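Local coordinates for protein acyl-ACP thioesterase (Bacteroides thetaiotaomicron, PDB 2ESS) that probably hydrolyses fatty acyl-ACP thioesters, releasing free fatty acids from the acyl carrier protein during fatty acid biosynthesis, at residues 218-221 and 227-230; 183-188 and 243-248; 150-155 and 203-208; 29-34 and 67-72. One frame throughout, in Å; residues are numbered along the deposited sequence.

Contact 1 (218-221 and 227-230); sequences FFCD and EFHV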
loop_
_atom_site.group_PDB
_atom_site.type_symbol
_atom_site.label_atom_id
_atom_site.label_comp_id
_atom_site.label_asym_id
_atom_site.label_seq_id
_atom_site.Cartn_x
_atom_site.Cartn_y
_atom_site.Cartn_z
ATOM N N PHE A 218 10.358 0.178 -19.939
ATOM C CA PHE A 218 9.162 -0.614 -20.126
ATOM C C PHE A 218 8.906 -0.773 -21.598
ATOM O O PHE A 218 8.875 0.206 -22.318
ATOM C CB PHE A 218 7.955 0.067 -19.482
ATOM C CG PHE A 218 8.053 0.167 -17.995
ATOM C CD1 PHE A 218 8.892 1.077 -17.401
ATOM C CD2 PHE A 218 7.344 -0.682 -17.188
ATOM C CE1 PHE A 218 9.011 1.140 -16.028
ATOM C CE2 PHE A 218 7.450 -0.600 -15.844
ATOM C CZ PHE A 218 8.295 0.315 -15.264
ATOM N N PHE A 219 8.724 -2.018 -22.027
ATOM C CA PHE A 219 8.455 -2.343 -23.425
ATOM C C PHE A 219 7.134 -3.066 -23.467
ATOM O O PHE A 219 6.812 -3.844 -22.560
ATOM C CB PHE A 219 9.532 -3.253 -23.975
ATOM C CG PHE A 219 10.893 -2.718 -23.799
ATOM C CD1 PHE A 219 11.503 -2.750 -22.553
ATOM C CD2 PHE A 219 11.578 -2.170 -24.870
ATOM C CE1 PHE A 219 12.775 -2.234 -22.379
ATOM C CE2 PHE A 219 12.855 -1.674 -24.702
ATOM C CZ PHE A 219 13.444 -1.694 -23.444
ATOM N N CYS A 220 6.386 -2.835 -24.541
ATOM C CA CYS A 220 5.049 -3.345 -24.643
ATOM C C CYS A 220 4.675 -3.783 -26.058
ATOM O O CYS A 220 4.912 -3.052 -27.006
ATOM C CB CYS A 220 4.102 -2.283 -24.161
ATOM S SG CYS A 220 2.456 -2.906 -24.060
ATOM N N ASP A 221 4.130 -5.001 -26.184
ATOM C CA ASP A 221 3.485 -5.507 -27.415
ATOM C C ASP A 221 1.989 -5.568 -27.167
ATOM O O ASP A 221 1.579 -6.213 -26.221
ATOM C CB ASP A 221 3.881 -6.964 -27.703
ATOM C CG ASP A 221 5.313 -7.134 -28.100
ATOM O OD1 ASP A 221 5.959 -6.164 -28.550
ATOM O OD2 ASP A 221 5.786 -8.284 -27.975
ATOM N N GLU A 227 -5.150 -7.537 -25.231
ATOM C CA GLU A 227 -4.033 -8.278 -24.639
ATOM C C GLU A 227 -2.706 -7.559 -24.861
ATOM O O GLU A 227 -2.337 -7.245 -25.996
ATOM C CB GLU A 227 -3.966 -9.673 -25.199
ATOM C CG GLU A 227 -2.896 -10.536 -24.511
ATOM C CD GLU A 227 -2.993 -12.022 -24.851
ATOM O OE1 GLU A 227 -4.099 -12.471 -25.252
ATOM O OE2 GLU A 227 -1.956 -12.740 -24.719
ATOM N N PHE A 228 -1.992 -7.338 -23.764
ATOM C CA PHE A 228 -0.737 -6.635 -23.779
ATOM C C PHE A 228 0.340 -7.463 -23.122
ATOM O O PHE A 228 0.142 -8.033 -22.063
ATOM C CB PHE A 228 -0.864 -5.321 -23.025
ATOM C CG PHE A 228 -1.898 -4.413 -23.573
ATOM C CD1 PHE A 228 -3.227 -4.582 -23.254
ATOM C CD2 PHE A 228 -1.546 -3.381 -24.416
ATOM C CE1 PHE A 228 -4.179 -3.718 -23.763
ATOM C CE2 PHE A 228 -2.502 -2.524 -24.912
ATOM C CZ PHE A 228 -3.819 -2.706 -24.591
ATOM N N HIS A 229 1.509 -7.509 -23.737
ATOM C CA HIS A 229 2.653 -8.168 -23.107
ATOM C C HIS A 229 3.686 -7.099 -22.825
ATOM O O HIS A 229 3.985 -6.290 -23.689
ATOM C CB HIS A 229 3.254 -9.243 -23.997
ATOM C CG HIS A 229 2.334 -10.377 -24.303
ATOM N ND1 HIS A 229 2.736 -11.477 -25.031
ATOM C CD2 HIS A 229 1.031 -10.590 -23.998
ATOM C CE1 HIS A 229 1.721 -12.311 -25.162
ATOM N NE2 HIS A 229 0.673 -11.796 -24.548
ATOM N N VAL A 230 4.216 -7.108 -21.609
ATOM C CA VAL A 230 5.079 -6.075 -21.107
ATOM C C VAL A 230 6.379 -6.732 -20.607
ATOM O O VAL A 230 6.377 -7.818 -20.001
ATOM C CB VAL A 230 4.389 -5.229 -19.990
ATOM C CG1 VAL A 230 5.360 -4.178 -19.433
ATOM C CG2 VAL A 230 3.075 -4.589 -20.494
#

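Contact 2 (183-188 and 243-248); sequences EHILDL and SKVIFE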
loop_
_atom_site.group_PDB
_atom_site.type_symbol
_atom_site.label_atom_id
_atom_site.label_comp_id
_atom_site.label_asym_id
_atom_site.label_seq_id
_atom_site.Cartn_x
_atom_site.Cartn_y
_atom_site.Cartn_z
ATOM N N GLU A 183 2.246 -2.207 -9.770
ATOM C CA GLU A 183 1.806 -0.811 -9.841
ATOM C C GLU A 183 2.399 -0.054 -11.023
ATOM O O GLU A 183 1.686 0.647 -11.735
ATOM C CB GLU A 183 2.178 -0.045 -8.577
ATOM C CG GLU A 183 1.372 -0.445 -7.322
ATOM C CD GLU A 183 1.745 0.396 -6.060
ATOM O OE1 GLU A 183 2.399 1.473 -6.231
ATOM O OE2 GLU A 183 1.373 -0.028 -4.922
ATOM N N HIS A 184 3.713 -0.166 -11.224
ATOM C CA HIS A 184 4.329 0.573 -12.338
ATOM C C HIS A 184 3.840 0.081 -13.721
ATOM O O HIS A 184 3.658 0.862 -14.619
ATOM C CB HIS A 184 5.855 0.543 -12.234
ATOM C CG HIS A 184 6.378 1.227 -11.005
ATOM N ND1 HIS A 184 6.043 2.525 -10.677
ATOM C CD2 HIS A 184 7.193 0.788 -10.016
ATOM C CE1 HIS A 184 6.628 2.851 -9.535
ATOM N NE2 HIS A 184 7.335 1.816 -9.119
ATOM N N ILE A 185 3.620 -1.220 -13.874
ATOM C CA ILE A 185 3.157 -1.768 -15.140
ATOM C C ILE A 185 1.747 -1.265 -15.443
ATOM O O ILE A 185 1.448 -0.804 -16.568
ATOM C CB ILE A 185 3.239 -3.331 -15.128
ATOM C CG1 ILE A 185 4.708 -3.772 -15.159
ATOM C CG2 ILE A 185 2.496 -3.949 -16.318
ATOM C CD1 ILE A 185 4.901 -5.176 -14.753
ATOM N N LEU A 186 0.893 -1.337 -14.428
ATOM C CA LEU A 186 -0.505 -0.909 -14.577
ATOM C C LEU A 186 -0.613 0.578 -14.811
ATOM O O LEU A 186 -1.541 0.998 -15.479
ATOM C CB LEU A 186 -1.381 -1.374 -13.423
ATOM C CG LEU A 186 -1.477 -2.929 -13.391
ATOM C CD1 LEU A 186 -2.451 -3.395 -12.333
ATOM C CD2 LEU A 186 -1.855 -3.527 -14.771
ATOM N N ASP A 187 0.388 1.363 -14.395
ATOM C CA ASP A 187 0.421 2.812 -14.757
ATOM C C ASP A 187 0.742 3.107 -16.212
ATOM O O ASP A 187 0.614 4.232 -16.615
ATOM C CB ASP A 187 1.386 3.616 -13.866
ATOM C CG ASP A 187 0.864 3.786 -12.409
ATOM O OD1 ASP A 187 -0.367 3.751 -12.218
ATOM O OD2 ASP A 187 1.681 3.966 -11.465
ATOM N N LEU A 188 1.151 2.117 -17.003
ATOM C CA LEU A 188 1.386 2.327 -18.427
ATOM C C LEU A 188 0.096 2.532 -19.220
ATOM O O LEU A 188 0.145 3.109 -20.293
ATOM C CB LEU A 188 2.133 1.124 -19.034
ATOM C CG LEU A 188 3.546 0.889 -18.506
ATOM C CD1 LEU A 188 4.001 -0.504 -18.877
ATOM C CD2 LEU A 188 4.521 2.001 -19.022
ATOM N N SER A 243 5.170 -9.357 -17.959
ATOM C CA SER A 243 3.791 -9.313 -17.552
ATOM C C SER A 243 2.877 -9.490 -18.742
ATOM O O SER A 243 3.222 -9.161 -19.883
ATOM C CB SER A 243 3.502 -7.989 -16.825
ATOM O OG SER A 243 2.142 -7.867 -16.453
ATOM N N LYS A 244 1.717 -10.064 -18.459
ATOM C CA LYS A 244 0.643 -10.155 -19.410
ATOM C C LYS A 244 -0.618 -9.578 -18.754
ATOM O O LYS A 244 -0.939 -9.877 -17.600
ATOM C CB LYS A 244 0.466 -11.591 -19.838
ATOM C CG LYS A 244 -0.518 -11.807 -20.950
ATOM C CD LYS A 244 -0.716 -13.294 -21.230
ATOM C CE LYS A 244 0.554 -13.944 -21.721
ATOM N NZ LYS A 244 0.294 -15.254 -22.360
ATOM N N VAL A 245 -1.294 -8.712 -19.493
ATOM C CA VAL A 245 -2.483 -7.997 -19.013
ATOM C C VAL A 245 -3.552 -8.216 -20.056
ATOM O O VAL A 245 -3.363 -7.890 -21.246
ATOM C CB VAL A 245 -2.226 -6.497 -18.827
ATOM C CG1 VAL A 245 -3.340 -5.884 -18.008
ATOM C CG2 VAL A 245 -0.909 -6.211 -18.136
ATOM N N ILE A 246 -4.647 -8.836 -19.640
ATOM C CA ILE A 246 -5.805 -9.014 -20.520
ATOM C C ILE A 246 -6.992 -8.212 -19.959
ATOM O O ILE A 246 -7.435 -8.430 -18.831
ATOM C CB ILE A 246 -6.147 -10.515 -20.720
ATOM C CG1 ILE A 246 -4.923 -11.240 -21.357
ATOM C CG2 ILE A 246 -7.375 -10.674 -21.613
ATOM C CD1 ILE A 246 -5.066 -12.711 -21.483
ATOM N N PHE A 247 -7.468 -7.270 -20.748
ATOM C CA PHE A 247 -8.638 -6.476 -20.407
ATOM C C PHE A 247 -9.877 -7.086 -21.032
ATOM O O PHE A 247 -9.778 -7.812 -22.017
ATOM C CB PHE A 247 -8.518 -5.057 -20.942
ATOM C CG PHE A 247 -7.548 -4.207 -20.197
ATOM C CD1 PHE A 247 -6.203 -4.233 -20.496
ATOM C CD2 PHE A 247 -7.995 -3.340 -19.200
ATOM C CE1 PHE A 247 -5.315 -3.419 -19.810
ATOM C CE2 PHE A 247 -7.109 -2.517 -18.522
ATOM C CZ PHE A 247 -5.769 -2.567 -18.812
ATOM N N GLU A 248 -11.036 -6.790 -20.446
ATOM C CA GLU A 248 -12.316 -6.951 -21.153
ATOM C C GLU A 248 -13.380 -5.896 -20.776
ATOM O O GLU A 248 -13.477 -5.451 -19.609
ATOM C CB GLU A 248 -12.846 -8.363 -20.933
ATOM C CG GLU A 248 -13.497 -8.607 -19.594
ATOM C CD GLU A 248 -14.432 -9.796 -19.637
ATOM O OE1 GLU A 248 -14.212 -10.710 -20.473
ATOM O OE2 GLU A 248 -15.389 -9.802 -18.833
ATOM O OXT GLU A 248 -14.197 -5.469 -21.621
#

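Contact 3 (150-155 and 203-208); sequences SRIKVT and EMAYVA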
loop_
_atom_site.group_PDB
_atom_site.type_symbol
_atom_site.label_atom_id
_atom_site.label_comp_id
_atom_site.label_asym_id
_atom_site.label_seq_id
_atom_site.Cartn_x
_atom_site.Cartn_y
_atom_site.Cartn_z
ATOM N N SER A 150 2.670 -19.215 -17.888
ATOM C CA SER A 150 3.841 -19.757 -18.573
ATOM C C SER A 150 4.652 -18.598 -19.149
ATOM O O SER A 150 4.274 -17.439 -18.987
ATOM C CB SER A 150 3.429 -20.757 -19.655
ATOM O OG SER A 150 2.434 -20.208 -20.485
ATOM N N ARG A 151 5.762 -18.921 -19.805
ATOM C CA ARG A 151 6.668 -17.913 -20.347
ATOM C C ARG A 151 5.930 -16.896 -21.215
ATOM O O ARG A 151 5.108 -17.252 -22.048
ATOM C CB ARG A 151 7.837 -18.567 -21.120
ATOM C CG ARG A 151 8.230 -17.910 -22.458
ATOM C CD ARG A 151 9.754 -17.765 -22.650
ATOM N NE ARG A 151 10.501 -19.016 -22.489
ATOM C CZ ARG A 151 11.152 -19.679 -23.453
ATOM N NH1 ARG A 151 11.201 -19.247 -24.734
ATOM N NH2 ARG A 151 11.775 -20.803 -23.114
ATOM N N ILE A 152 6.281 -15.643 -21.036
ATOM C CA ILE A 152 5.662 -14.519 -21.744
ATOM C C ILE A 152 6.638 -14.020 -22.803
ATOM O O ILE A 152 7.799 -13.767 -22.500
ATOM C CB ILE A 152 5.387 -13.395 -20.756
ATOM C CG1 ILE A 152 4.451 -13.893 -19.637
ATOM C CG2 ILE A 152 4.920 -12.145 -21.494
ATOM C CD1 ILE A 152 4.402 -13.055 -18.373
ATOM N N LYS A 153 6.189 -13.892 -24.042
ATOM C CA LYS A 153 7.055 -13.383 -25.103
ATOM C C LYS A 153 6.791 -11.887 -25.367
ATOM O O LYS A 153 5.643 -11.485 -25.490
ATOM C CB LYS A 153 6.850 -14.191 -26.389
ATOM C CG LYS A 153 7.719 -13.734 -27.590
ATOM N N VAL A 154 7.850 -11.084 -25.443
ATOM C CA VAL A 154 7.739 -9.650 -25.776
ATOM C C VAL A 154 8.712 -9.303 -26.916
ATOM O O VAL A 154 9.917 -9.422 -26.768
ATOM C CB VAL A 154 8.004 -8.765 -24.530
ATOM C CG1 VAL A 154 7.829 -7.280 -24.846
ATOM C CG2 VAL A 154 7.091 -9.192 -23.349
ATOM N N THR A 155 8.183 -8.892 -28.059
ATOM C CA THR A 155 9.012 -8.660 -29.253
ATOM C C THR A 155 9.555 -7.229 -29.354
ATOM O O THR A 155 10.664 -7.026 -29.867
ATOM C CB THR A 155 8.221 -8.974 -30.552
ATOM O OG1 THR A 155 7.874 -10.361 -30.576
ATOM C CG2 THR A 155 9.040 -8.628 -31.820
ATOM N N GLU A 203 -0.775 -11.448 -15.354
ATOM C CA GLU A 203 0.332 -12.334 -15.026
ATOM C C GLU A 203 1.641 -11.581 -14.845
ATOM O O GLU A 203 1.877 -10.599 -15.494
ATOM C CB GLU A 203 0.523 -13.364 -16.122
ATOM C CG GLU A 203 -0.703 -14.113 -16.543
ATOM C CD GLU A 203 -0.465 -15.044 -17.730
ATOM O OE1 GLU A 203 0.703 -15.287 -18.106
ATOM O OE2 GLU A 203 -1.472 -15.503 -18.312
HETATM N N MSE A 204 2.447 -12.041 -13.913
HETATM C CA MSE A 204 3.778 -11.513 -13.632
HETATM C C MSE A 204 4.742 -12.682 -13.719
HETATM O O MSE A 204 4.428 -13.813 -13.253
HETATM C CB MSE A 204 3.858 -10.990 -12.216
HETATM C CG MSE A 204 3.042 -9.743 -11.987
HETATM SE SE MSE A 204 3.826 -8.242 -13.087
HETATM C CE MSE A 204 5.783 -8.253 -12.665
ATOM N N ALA A 205 5.898 -12.408 -14.321
ATOM C CA ALA A 205 7.061 -13.307 -14.267
ATOM C C ALA A 205 8.235 -12.523 -13.705
ATOM O O ALA A 205 8.606 -11.487 -14.237
ATOM C CB ALA A 205 7.405 -13.839 -15.660
ATOM N N TYR A 206 8.850 -13.039 -12.656
ATOM C CA TYR A 206 9.884 -12.278 -11.931
ATOM C C TYR A 206 11.182 -12.902 -12.339
ATOM O O TYR A 206 11.463 -14.060 -12.026
ATOM C CB TYR A 206 9.667 -12.345 -10.414
ATOM C CG TYR A 206 8.428 -11.607 -9.995
ATOM C CD1 TYR A 206 8.436 -10.203 -9.905
ATOM C CD2 TYR A 206 7.246 -12.273 -9.746
ATOM C CE1 TYR A 206 7.290 -9.490 -9.575
ATOM C CE2 TYR A 206 6.097 -11.554 -9.394
ATOM C CZ TYR A 206 6.133 -10.184 -9.297
ATOM O OH TYR A 206 4.988 -9.497 -8.961
ATOM N N VAL A 207 11.960 -12.144 -13.091
ATOM C CA VAL A 207 13.148 -12.677 -13.741
ATOM C C VAL A 207 14.450 -12.370 -12.985
ATOM O O VAL A 207 15.328 -13.209 -12.895
ATOM C CB VAL A 207 13.211 -12.183 -15.196
ATOM C CG1 VAL A 207 14.422 -12.790 -15.934
ATOM C CG2 VAL A 207 11.876 -12.500 -15.893
ATOM N N ALA A 208 14.579 -11.155 -12.484
ATOM C CA ALA A 208 15.811 -10.681 -11.887
ATOM C C ALA A 208 15.473 -9.478 -11.030
ATOM O O ALA A 208 14.339 -8.969 -11.079
ATOM C CB ALA A 208 16.806 -10.315 -12.930
HETATM O O HOH W 1 0.971 -17.319 -19.567
#

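Contact 4 (29-34 and 67-72); sequences GVLGNH and IELDEM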
loop_
_atom_site.group_PDB
_atom_site.type_symbol
_atom_site.label_atom_id
_atom_site.label_comp_id
_atom_site.label_asym_id
_atom_site.label_seq_id
_atom_site.Cartn_x
_atom_site.Cartn_y
_atom_site.Cartn_z
ATOM N N GLY A 29 -2.392 -4.407 -7.470
ATOM C CA GLY A 29 -1.230 -4.362 -6.599
ATOM C C GLY A 29 -1.611 -4.759 -5.179
ATOM O O GLY A 29 -0.938 -5.584 -4.561
ATOM N N VAL A 30 -2.721 -4.220 -4.682
ATOM C CA VAL A 30 -3.171 -4.541 -3.305
ATOM C C VAL A 30 -3.639 -5.969 -3.204
ATOM O O VAL A 30 -3.359 -6.627 -2.189
ATOM C CB VAL A 30 -4.272 -3.561 -2.805
ATOM C CG1 VAL A 30 -4.914 -4.079 -1.518
ATOM C CG2 VAL A 30 -3.648 -2.172 -2.613
ATOM N N LEU A 31 -4.330 -6.458 -4.231
ATOM C CA LEU A 31 -4.742 -7.870 -4.269
ATOM C C LEU A 31 -3.527 -8.792 -4.246
ATOM O O LEU A 31 -3.507 -9.735 -3.488
ATOM C CB LEU A 31 -5.577 -8.205 -5.488
ATOM C CG LEU A 31 -6.054 -9.654 -5.616
ATOM C CD1 LEU A 31 -6.837 -10.142 -4.370
ATOM C CD2 LEU A 31 -6.885 -9.795 -6.895
ATOM N N GLY A 32 -2.553 -8.534 -5.115
ATOM C CA GLY A 32 -1.256 -9.248 -5.089
ATOM C C GLY A 32 -0.625 -9.252 -3.696
ATOM O O GLY A 32 -0.227 -10.301 -3.207
ATOM N N ASN A 33 -0.589 -8.090 -3.051
ATOM C CA ASN A 33 -0.101 -7.951 -1.659
ATOM C C ASN A 33 -0.836 -8.923 -0.718
ATOM O O ASN A 33 -0.186 -9.697 0.023
ATOM C CB ASN A 33 -0.213 -6.506 -1.138
ATOM C CG ASN A 33 0.399 -6.337 0.292
ATOM O OD1 ASN A 33 1.550 -6.636 0.501
ATOM N ND2 ASN A 33 -0.403 -5.927 1.248
ATOM N N HIS A 34 -2.168 -8.930 -0.774
ATOM C CA HIS A 34 -2.952 -9.852 0.059
ATOM C C HIS A 34 -2.628 -11.337 -0.236
ATOM O O HIS A 34 -2.467 -12.146 0.691
ATOM C CB HIS A 34 -4.448 -9.587 -0.105
ATOM C CG HIS A 34 -4.894 -8.295 0.528
ATOM N ND1 HIS A 34 -4.487 -7.907 1.781
ATOM C CD2 HIS A 34 -5.735 -7.331 0.094
ATOM C CE1 HIS A 34 -5.050 -6.753 2.092
ATOM N NE2 HIS A 34 -5.820 -6.386 1.088
ATOM N N ILE A 67 -3.376 -14.122 -11.921
ATOM C CA ILE A 67 -4.627 -13.730 -11.259
ATOM C C ILE A 67 -5.715 -13.627 -12.333
ATOM O O ILE A 67 -5.526 -13.008 -13.389
ATOM C CB ILE A 67 -4.496 -12.373 -10.530
ATOM C CG1 ILE A 67 -3.344 -12.393 -9.518
ATOM C CG2 ILE A 67 -5.823 -11.959 -9.785
ATOM C CD1 ILE A 67 -2.945 -10.981 -8.994
ATOM N N GLU A 68 -6.836 -14.286 -12.112
ATOM C CA GLU A 68 -7.962 -14.190 -13.056
ATOM C C GLU A 68 -9.236 -13.892 -12.276
ATOM O O GLU A 68 -9.547 -14.592 -11.302
ATOM C CB GLU A 68 -8.110 -15.474 -13.872
ATOM C CG GLU A 68 -8.987 -15.337 -15.111
ATOM C CD GLU A 68 -8.919 -16.562 -16.036
ATOM O OE1 GLU A 68 -9.969 -16.855 -16.644
ATOM O OE2 GLU A 68 -7.841 -17.219 -16.149
ATOM N N LEU A 69 -9.947 -12.846 -12.702
ATOM C CA LEU A 69 -11.068 -12.272 -11.931
ATOM C C LEU A 69 -12.305 -12.084 -12.768
ATOM O O LEU A 69 -12.202 -11.661 -13.907
ATOM C CB LEU A 69 -10.677 -10.901 -11.365
ATOM C CG LEU A 69 -9.472 -10.822 -10.423
ATOM C CD1 LEU A 69 -8.999 -9.393 -10.353
ATOM C CD2 LEU A 69 -9.810 -11.380 -9.051
ATOM N N ASP A 70 -13.472 -12.391 -12.188
ATOM C CA ASP A 70 -14.767 -11.964 -12.730
ATOM C C ASP A 70 -15.114 -10.549 -12.254
ATOM O O ASP A 70 -15.762 -9.782 -12.956
ATOM C CB ASP A 70 -15.883 -12.883 -12.240
ATOM C CG ASP A 70 -15.847 -14.254 -12.900
ATOM O OD1 ASP A 70 -15.256 -14.392 -14.004
ATOM O OD2 ASP A 70 -16.424 -15.195 -12.310
ATOM N N GLU A 71 -14.723 -10.230 -11.035
ATOM C CA GLU A 71 -14.885 -8.893 -10.481
ATOM C C GLU A 71 -13.890 -8.727 -9.341
ATOM O O GLU A 71 -13.232 -9.673 -8.942
ATOM C CB GLU A 71 -16.313 -8.661 -9.997
ATOM C CG GLU A 71 -16.717 -9.525 -8.837
HETATM N N MSE A 72 -13.774 -7.506 -8.865
HETATM C CA MSE A 72 -12.832 -7.091 -7.838
HETATM C C MSE A 72 -13.686 -6.579 -6.663
HETATM O O MSE A 72 -14.702 -5.938 -6.875
HETATM C CB MSE A 72 -12.034 -5.946 -8.463
HETATM C CG MSE A 72 -10.720 -5.629 -7.938
HETATM SE SE MSE A 72 -9.488 -7.117 -7.616
HETATM C CE MSE A 72 -7.883 -6.377 -8.490
#

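Contact 1 (218-221 and 227-230)
D221 and H229 face each other as an antiparallel hydrogen-bonded pair, with D221 N to H229 O and H229 N to D221 O both at 2.8 Å, where the two strand segments run at 147° to each other. This is the part of the beta hairpin near the turn that joins strands 215-224 and 227-234, in the sheet of a hot dog domain. The next pair along, C220 with V230, is non-hydrogen-bonded; here V230 CA points its hydrogen at F219 O, 3.2 Å away.

On the face that carries C220 and V230, the cysteine sulfur touches two neighbours. With SG anti to the backbone N (chi1 -173°), it meets V230 CG2 and F228 CD2, both at 4.0 Å, and comes to the rim of the F228 ring, near the ring plane rather than over it. F189 meets that same ring edge-to-face.

The other face is polar. D221 turns its carboxylate to the backbone N atoms of T155 and S156, while H229 gives ND1 to the carbonyl of K153, so a passing loop is held on this side. The imidazole has a second grip: NE2 donates to E227 OE2 at 2.8 Å, a nearly straight bond in the ring plane that uses the oxygen's anti lone pair.

Contact 2 (183-188 and 243-248)
I185 rests its CD1 methyl on S243 CB, 3.8 Å away, and this is the closest approach between 183-188 and 243-248. The other branch of the isoleucine, CG2, lies anti to the backbone N (chi1 of the CG1 branch is -70°) and sits beside S243 OG at 3.9 Å. One residue on, L186 reaches V245 CG1 through its CD2 at 4.3 Å, and I185 CG2 stands a little farther, at 4.5 Å, from V245 CG2. The packing is thus snug where I185 meets S243 and wider at V245, and all four residues are buried.

S243 OG has its polar partner away from the helix: it is hydrogen-bonded to the carbonyl of E203 on the adjacent strand and still lies beside CG2, while CB takes CD1. The selenomethionine M204 of that strand packs against I185 as well, I199 packs against L186, and F189 covers V245. Farther out, L188 N is bonded to I185 O at 3.0 Å, and D187 OD2 pairs with S168 OG of the second subunit. Helix 178-186 lying on strand 238-247 is consistent with the hot dog fold of the C-terminal domain, in which an antiparallel sheet wraps a helix.

Contact 3 (150-155 and 203-208)
E203 OE1 accepts a short hydrogen bond of 2.5 Å from a water, and the same water accepts from the backbone N of S150 at 3.0 Å. This single molecule is the polar bridge between the loop 150-155 and strand 199-206. The other carboxylate oxygen, E203 OE2, is held by R201 NE in a salt bridge, so the group has one partner on its own strand and another through solvent, and the charge of the arginine would be expected to favour the ionised form.

Beside this bridge the contact becomes apolar. I152 turns its side chain in to the strand and sets CD1 4.1 Å from A205 CB; its aliphatic CG1 lies alongside the carboxylate, 4.3 Å from E203 OE1. CG1 stands anti to the carbonyl carbon (chi1 -59°), and an extended chi2 of 163° then carries CD1 in to the alanine. E203 and A205 thus present one face of the strand to the loop, whereas the selenomethionine M204 between them points the other way, onto Y181, I182 and I185 of helix 178-186. A205 also packs on R64 of strand 58-69. The helix side is consistent with a hot dog sheet; here the segment linking strands 106-118 and 161-164 lies on the other face.

Contact 4 (29-34 and 67-72)
I67 meets L31 first: its CG2 methyl lies 3.8 Å from L31 CD2, and the two side chains run antiparallel and overlap along their flanks, one coming from strand 58-69 and the other from helix 28-45. I67 is also packed by M28 and L35 of the same helix and by A110 of strand 106-118, so it sits in the layer between the sheet and the helix, touching both the helix and the next strand.

E68 follows with its side chain on the opposite face, where OE2 forms a salt bridge with R201. L69 returns to the helix side and brings CD2 to 4.0 Å from L31 CD2, with CD1 at 4.1 Å from that same methyl. The strand then ends, and D70 and E71 lead the chain round before M72, a selenomethionine, swings back. A bend at chi2 (46°) brings its SE to 3.8 Å from L31 CD2, and chi3 (132°) then sets CE, 3.9 Å from that methyl. The carbonyl oxygen of M72 accepts a hydrogen bond from R25 NH1.

A single methyl, L31 CD2, therefore collects three side chains of the second segment. It belongs to a leucine that points from the helix toward the strand and is itself buried. With apolar atoms on both sides of every contact, the join rests on close packing and the exclusion of water, while the polar bonds of E68 to R201 and of the M72 carbonyl to R25 are made to residues outside the two segments.

From the N terminus, contact 4 comes first, closing a loop of 32 residues between helix 28-45 and strand 58-69 in the N-terminal domain. The chain then runs on to the C-terminal domain, where the other three lie. Contact 3 opens at 150-155 and crosses contact 2, since 183-188 falls before 203-208 and 243-248 after it. Contact 1 opens and closes between the two segments of contact 2, as a local hairpin. Contacts 1, 2 and 3 touch one another through adjoining strands and the loop, and contact 4 stays about 5 Å from contacts 2 and 3 at the nearest atoms. Strands 58-69 and 199-206 are neighbours, so one continuous sheet joins the two hot dog halves.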